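Local coordinates for glutathione S-transferase (Xanthomonas axonopodis pv. citri, PDB 6NV6), which probably catalyses the conjugation of glutathione to electrophilic substrates, as a theta class glutathione transferase that binds glutathione, at residues D162-E174 / L185-Y198. Numbering follows the deposited sequence.
Sequences DIPLGSFIYAWFE and LQAWYARLRVRPAY
Trp188 NE1 gives its N-H to Asp162 OD2 at 2.7 Å; the bond is bent (143°) and arrives on the anti side of the carboxylate. Asp162 OD2 also accepts from Leu153 N, and OD1 bonds Ser154 OG. Two tyrosines add further hydrogen bonds from 185-198 to 162-174: Tyr198 OH reaches the carbonyl of Gly166 (3.0 Å to O), and Tyr189 OH meets Glu174 OE2 at 2.9 Å.

Apolar packing fills the space between. A first torsion of 176° swings the Tyr189 ring away from its own backbone N and in, as a knob, among Ile169, Tyr170, Phe173 and Glu174. Its ring lies nearly parallel to that of Phe173, planes 7° apart, but slid so that they barely overlap. Ile169 divides its branches: CG2 packs 3.7 Å from Tyr189 CD1 and also touches Trp188, while CD1 meets Leu185 CD2 tip to tip at 4.0 Å. CH2, at the benzo end of the Trp188 indole, lies against Gly166 and Leu165, 3.8 Å from Leu165 CG.

Polar bonds at Asp162 just before helix 163-174, at Gly166 near its start and at Glu174 at its C-terminal end thus fix an otherwise greasy, largely buried joint within the all-helical domain.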
# COMPACT_ATOMS: atom_id res chain seq x y z
N ASP A 162 2.80 3.35 7.25
CA ASP A 162 1.68 2.44 7.09
C ASP A 162 1.16 2.37 5.65
O ASP A 162 0.39 1.46 5.32
CB ASP A 162 0.52 2.86 8.00
CG ASP A 162 0.83 2.67 9.46
OD1 ASP A 162 1.51 3.55 10.05
OD2 ASP A 162 0.38 1.64 10.01
N ILE A 163 1.57 3.29 4.79
CA ILE A 163 0.91 3.48 3.51
C ILE A 163 1.25 2.38 2.50
O ILE A 163 0.33 1.85 1.87
CB ILE A 163 1.23 4.88 2.98
CG1 ILE A 163 0.46 5.92 3.78
CG2 ILE A 163 0.91 5.00 1.49
CD1 ILE A 163 0.79 7.35 3.41
N PRO A 164 2.52 1.98 2.31
CA PRO A 164 2.78 0.93 1.30
C PRO A 164 2.08 -0.39 1.60
O PRO A 164 1.34 -0.90 0.74
CB PRO A 164 4.30 0.80 1.32
CG PRO A 164 4.78 2.12 1.79
CD PRO A 164 3.78 2.58 2.79
N LEU A 165 2.28 -0.96 2.80
CA LEU A 165 1.56 -2.20 3.12
C LEU A 165 0.05 -1.97 3.22
O LEU A 165 -0.73 -2.87 2.87
CB LEU A 165 2.08 -2.79 4.43
CG LEU A 165 1.53 -4.18 4.76
CD1 LEU A 165 1.88 -5.20 3.68
CD2 LEU A 165 2.04 -4.64 6.12
N GLY A 166 -0.38 -0.79 3.70
CA GLY A 166 -1.80 -0.50 3.78
C GLY A 166 -2.49 -0.53 2.43
O GLY A 166 -3.66 -0.91 2.34
N SER A 167 -1.78 -0.15 1.37
CA SER A 167 -2.39 -0.19 0.04
C SER A 167 -2.47 -1.61 -0.51
O SER A 167 -3.36 -1.90 -1.31
CB SER A 167 -1.61 0.72 -0.91
OG SER A 167 -1.28 1.96 -0.31
N PHE A 168 -1.56 -2.49 -0.09
CA PHE A 168 -1.69 -3.90 -0.48
C PHE A 168 -2.77 -4.60 0.34
O PHE A 168 -3.52 -5.41 -0.20
CB PHE A 168 -0.37 -4.64 -0.29
CG PHE A 168 0.63 -4.41 -1.39
CD1 PHE A 168 0.61 -5.18 -2.54
CD2 PHE A 168 1.60 -3.43 -1.27
CE1 PHE A 168 1.54 -4.97 -3.55
CE2 PHE A 168 2.53 -3.22 -2.28
CZ PHE A 168 2.49 -3.99 -3.42
N ILE A 169 -2.86 -4.27 1.63
CA ILE A 169 -3.68 -5.07 2.54
C ILE A 169 -5.16 -4.92 2.23
O ILE A 169 -5.98 -5.75 2.67
CB ILE A 169 -3.39 -4.71 4.01
CG1 ILE A 169 -3.37 -5.98 4.85
CG2 ILE A 169 -4.40 -3.71 4.54
CD1 ILE A 169 -2.17 -6.85 4.57
N TYR A 170 -5.54 -3.89 1.47
CA TYR A 170 -6.88 -3.85 0.90
C TYR A 170 -7.11 -5.04 -0.02
O TYR A 170 -8.11 -5.76 0.10
CB TYR A 170 -7.08 -2.53 0.14
CG TYR A 170 -8.37 -2.49 -0.64
CD1 TYR A 170 -9.60 -2.54 0.01
CD2 TYR A 170 -8.37 -2.42 -2.03
CE1 TYR A 170 -10.78 -2.50 -0.68
CE2 TYR A 170 -9.55 -2.38 -2.74
CZ TYR A 170 -10.75 -2.42 -2.06
OH TYR A 170 -11.93 -2.38 -2.75
N ALA A 171 -6.17 -5.29 -0.94
CA ALA A 171 -6.30 -6.46 -1.81
C ALA A 171 -6.33 -7.74 -0.99
O ALA A 171 -7.16 -8.62 -1.23
CB ALA A 171 -5.15 -6.49 -2.82
N TRP A 172 -5.44 -7.86 -0.00
CA TRP A 172 -5.39 -9.05 0.83
C TRP A 172 -6.75 -9.40 1.43
O TRP A 172 -7.18 -10.55 1.40
CB TRP A 172 -4.36 -8.87 1.94
CG TRP A 172 -4.32 -9.98 2.95
CD1 TRP A 172 -4.80 -9.94 4.24
CD2 TRP A 172 -3.77 -11.29 2.78
NE1 TRP A 172 -4.58 -11.15 4.87
CE2 TRP A 172 -3.95 -11.99 3.99
CE3 TRP A 172 -3.14 -11.94 1.71
CZ2 TRP A 172 -3.52 -13.30 4.17
CZ3 TRP A 172 -2.72 -13.24 1.89
CH2 TRP A 172 -2.91 -13.91 3.11
N PHE A 173 -7.45 -8.41 1.97
CA PHE A 173 -8.66 -8.71 2.73
C PHE A 173 -9.90 -8.81 1.87
O PHE A 173 -10.86 -9.48 2.26
CB PHE A 173 -8.86 -7.65 3.82
CG PHE A 173 -8.06 -7.90 5.07
CD1 PHE A 173 -8.31 -9.02 5.86
CD2 PHE A 173 -7.04 -7.02 5.46
CE1 PHE A 173 -7.57 -9.25 7.00
CE2 PHE A 173 -6.30 -7.26 6.60
CZ PHE A 173 -6.57 -8.37 7.38
N GLU A 174 -9.91 -8.18 0.70
CA GLU A 174 -11.10 -8.18 -0.14
C GLU A 174 -10.99 -9.14 -1.31
O GLU A 174 -11.99 -9.37 -2.00
CB GLU A 174 -11.40 -6.76 -0.62
CG GLU A 174 -11.42 -5.73 0.52
CD GLU A 174 -12.44 -6.06 1.63
OE1 GLU A 174 -13.49 -6.65 1.30
OE2 GLU A 174 -12.20 -5.72 2.82
N LEU A 185 -3.33 -7.41 12.52
CA LEU A 185 -3.36 -6.96 11.13
C LEU A 185 -4.76 -6.50 10.74
O LEU A 185 -4.91 -5.45 10.10
CB LEU A 185 -2.90 -8.09 10.22
CG LEU A 185 -2.73 -7.71 8.75
CD1 LEU A 185 -1.45 -6.87 8.54
CD2 LEU A 185 -2.75 -8.96 7.88
N GLN A 186 -5.79 -7.26 11.12
CA GLN A 186 -7.15 -6.94 10.71
C GLN A 186 -7.68 -5.69 11.39
O GLN A 186 -8.35 -4.86 10.76
CB GLN A 186 -8.06 -8.13 11.00
CG GLN A 186 -9.52 -7.85 10.73
CD GLN A 186 -10.37 -9.09 10.82
OE1 GLN A 186 -9.87 -10.21 10.67
NE2 GLN A 186 -11.68 -8.91 11.08
N ALA A 187 -7.43 -5.54 12.70
CA ALA A 187 -7.89 -4.35 13.41
C ALA A 187 -7.21 -3.09 12.86
O ALA A 187 -7.81 -2.01 12.86
CB ALA A 187 -7.63 -4.49 14.91
N TRP A 188 -5.96 -3.23 12.42
CA TRP A 188 -5.26 -2.13 11.76
C TRP A 188 -5.95 -1.77 10.45
O TRP A 188 -6.17 -0.59 10.16
CB TRP A 188 -3.81 -2.55 11.53
CG TRP A 188 -2.95 -1.73 10.58
CD1 TRP A 188 -2.44 -0.47 10.80
CD2 TRP A 188 -2.42 -2.16 9.32
NE1 TRP A 188 -1.66 -0.09 9.74
CE2 TRP A 188 -1.62 -1.10 8.82
CE3 TRP A 188 -2.54 -3.33 8.56
CZ2 TRP A 188 -0.95 -1.18 7.58
CZ3 TRP A 188 -1.87 -3.40 7.33
CH2 TRP A 188 -1.09 -2.33 6.86
N TYR A 189 -6.32 -2.79 9.66
CA TYR A 189 -7.07 -2.54 8.44
C TYR A 189 -8.41 -1.89 8.74
O TYR A 189 -8.88 -1.04 7.97
CB TYR A 189 -7.26 -3.85 7.68
CG TYR A 189 -8.11 -3.72 6.44
CD1 TYR A 189 -7.85 -2.74 5.49
CD2 TYR A 189 -9.17 -4.59 6.22
CE1 TYR A 189 -8.61 -2.62 4.37
CE2 TYR A 189 -9.95 -4.48 5.09
CZ TYR A 189 -9.67 -3.50 4.17
OH TYR A 189 -10.45 -3.38 3.05
N ALA A 190 -9.04 -2.27 9.86
CA ALA A 190 -10.30 -1.64 10.25
C ALA A 190 -10.11 -0.17 10.56
O ALA A 190 -10.99 0.65 10.27
CB ALA A 190 -10.91 -2.37 11.45
N ARG A 191 -8.96 0.21 11.12
CA ARG A 191 -8.73 1.61 11.44
C ARG A 191 -8.30 2.39 10.21
O ARG A 191 -8.56 3.60 10.12
CB ARG A 191 -7.68 1.73 12.54
CG ARG A 191 -8.14 1.21 13.88
CD ARG A 191 -7.10 1.49 14.97
NE ARG A 191 -5.83 0.82 14.72
CZ ARG A 191 -5.51 -0.41 15.13
NH1 ARG A 191 -4.38 -0.98 14.74
NH2 ARG A 191 -6.36 -1.12 15.87
N LEU A 192 -7.63 1.73 9.27
CA LEU A 192 -7.35 2.37 8.00
C LEU A 192 -8.64 2.71 7.27
O LEU A 192 -8.79 3.81 6.72
CB LEU A 192 -6.47 1.46 7.12
CG LEU A 192 -5.04 1.24 7.61
CD1 LEU A 192 -4.31 0.25 6.72
CD2 LEU A 192 -4.27 2.54 7.72
N ARG A 193 -9.61 1.79 7.31
CA ARG A 193 -10.85 1.97 6.55
C ARG A 193 -11.66 3.16 7.03
O ARG A 193 -12.45 3.70 6.25
CB ARG A 193 -11.67 0.69 6.61
CG ARG A 193 -11.15 -0.39 5.64
CD ARG A 193 -12.10 -1.57 5.46
NE ARG A 193 -13.06 -1.73 6.55
CZ ARG A 193 -12.93 -2.58 7.58
NH1 ARG A 193 -11.87 -3.36 7.67
NH2 ARG A 193 -13.87 -2.64 8.51
N VAL A 194 -11.46 3.63 8.26
CA VAL A 194 -12.20 4.82 8.70
C VAL A 194 -11.64 6.11 8.11
O VAL A 194 -12.32 7.15 8.17
CB VAL A 194 -12.23 4.95 10.23
CG1 VAL A 194 -12.53 3.60 10.87
CG2 VAL A 194 -10.91 5.52 10.77
N ARG A 195 -10.44 6.09 7.52
CA ARG A 195 -9.86 7.30 6.95
C ARG A 195 -10.47 7.60 5.58
O ARG A 195 -10.49 6.71 4.72
CB ARG A 195 -8.35 7.18 6.81
CG ARG A 195 -7.64 6.79 8.09
CD ARG A 195 -6.15 6.72 7.87
NE ARG A 195 -5.60 8.05 7.72
CZ ARG A 195 -5.21 8.81 8.74
NH1 ARG A 195 -5.30 8.35 9.98
NH2 ARG A 195 -4.72 10.02 8.52
N PRO A 196 -10.97 8.81 5.34
CA PRO A 196 -11.49 9.13 3.99
C PRO A 196 -10.42 9.05 2.91
O PRO A 196 -10.70 8.53 1.83
CB PRO A 196 -12.04 10.56 4.14
CG PRO A 196 -12.29 10.72 5.59
CD PRO A 196 -11.26 9.89 6.31
N ALA A 197 -9.21 9.54 3.20
CA ALA A 197 -8.13 9.47 2.21
C ALA A 197 -7.87 8.03 1.79
O ALA A 197 -7.55 7.77 0.63
CB ALA A 197 -6.86 10.11 2.76
N TYR A 198 -8.02 7.09 2.72
CA TYR A 198 -7.87 5.68 2.38
C TYR A 198 -9.05 5.18 1.55
O TYR A 198 -8.86 4.38 0.62
CB TYR A 198 -7.72 4.88 3.67
CG TYR A 198 -7.43 3.41 3.46
CD1 TYR A 198 -6.13 2.97 3.21
CD2 TYR A 198 -8.44 2.47 3.57
CE1 TYR A 198 -5.85 1.63 3.05
CE2 TYR A 198 -8.17 1.12 3.40
CZ TYR A 198 -6.88 0.71 3.15
OH TYR A 198 -6.61 -0.64 2.98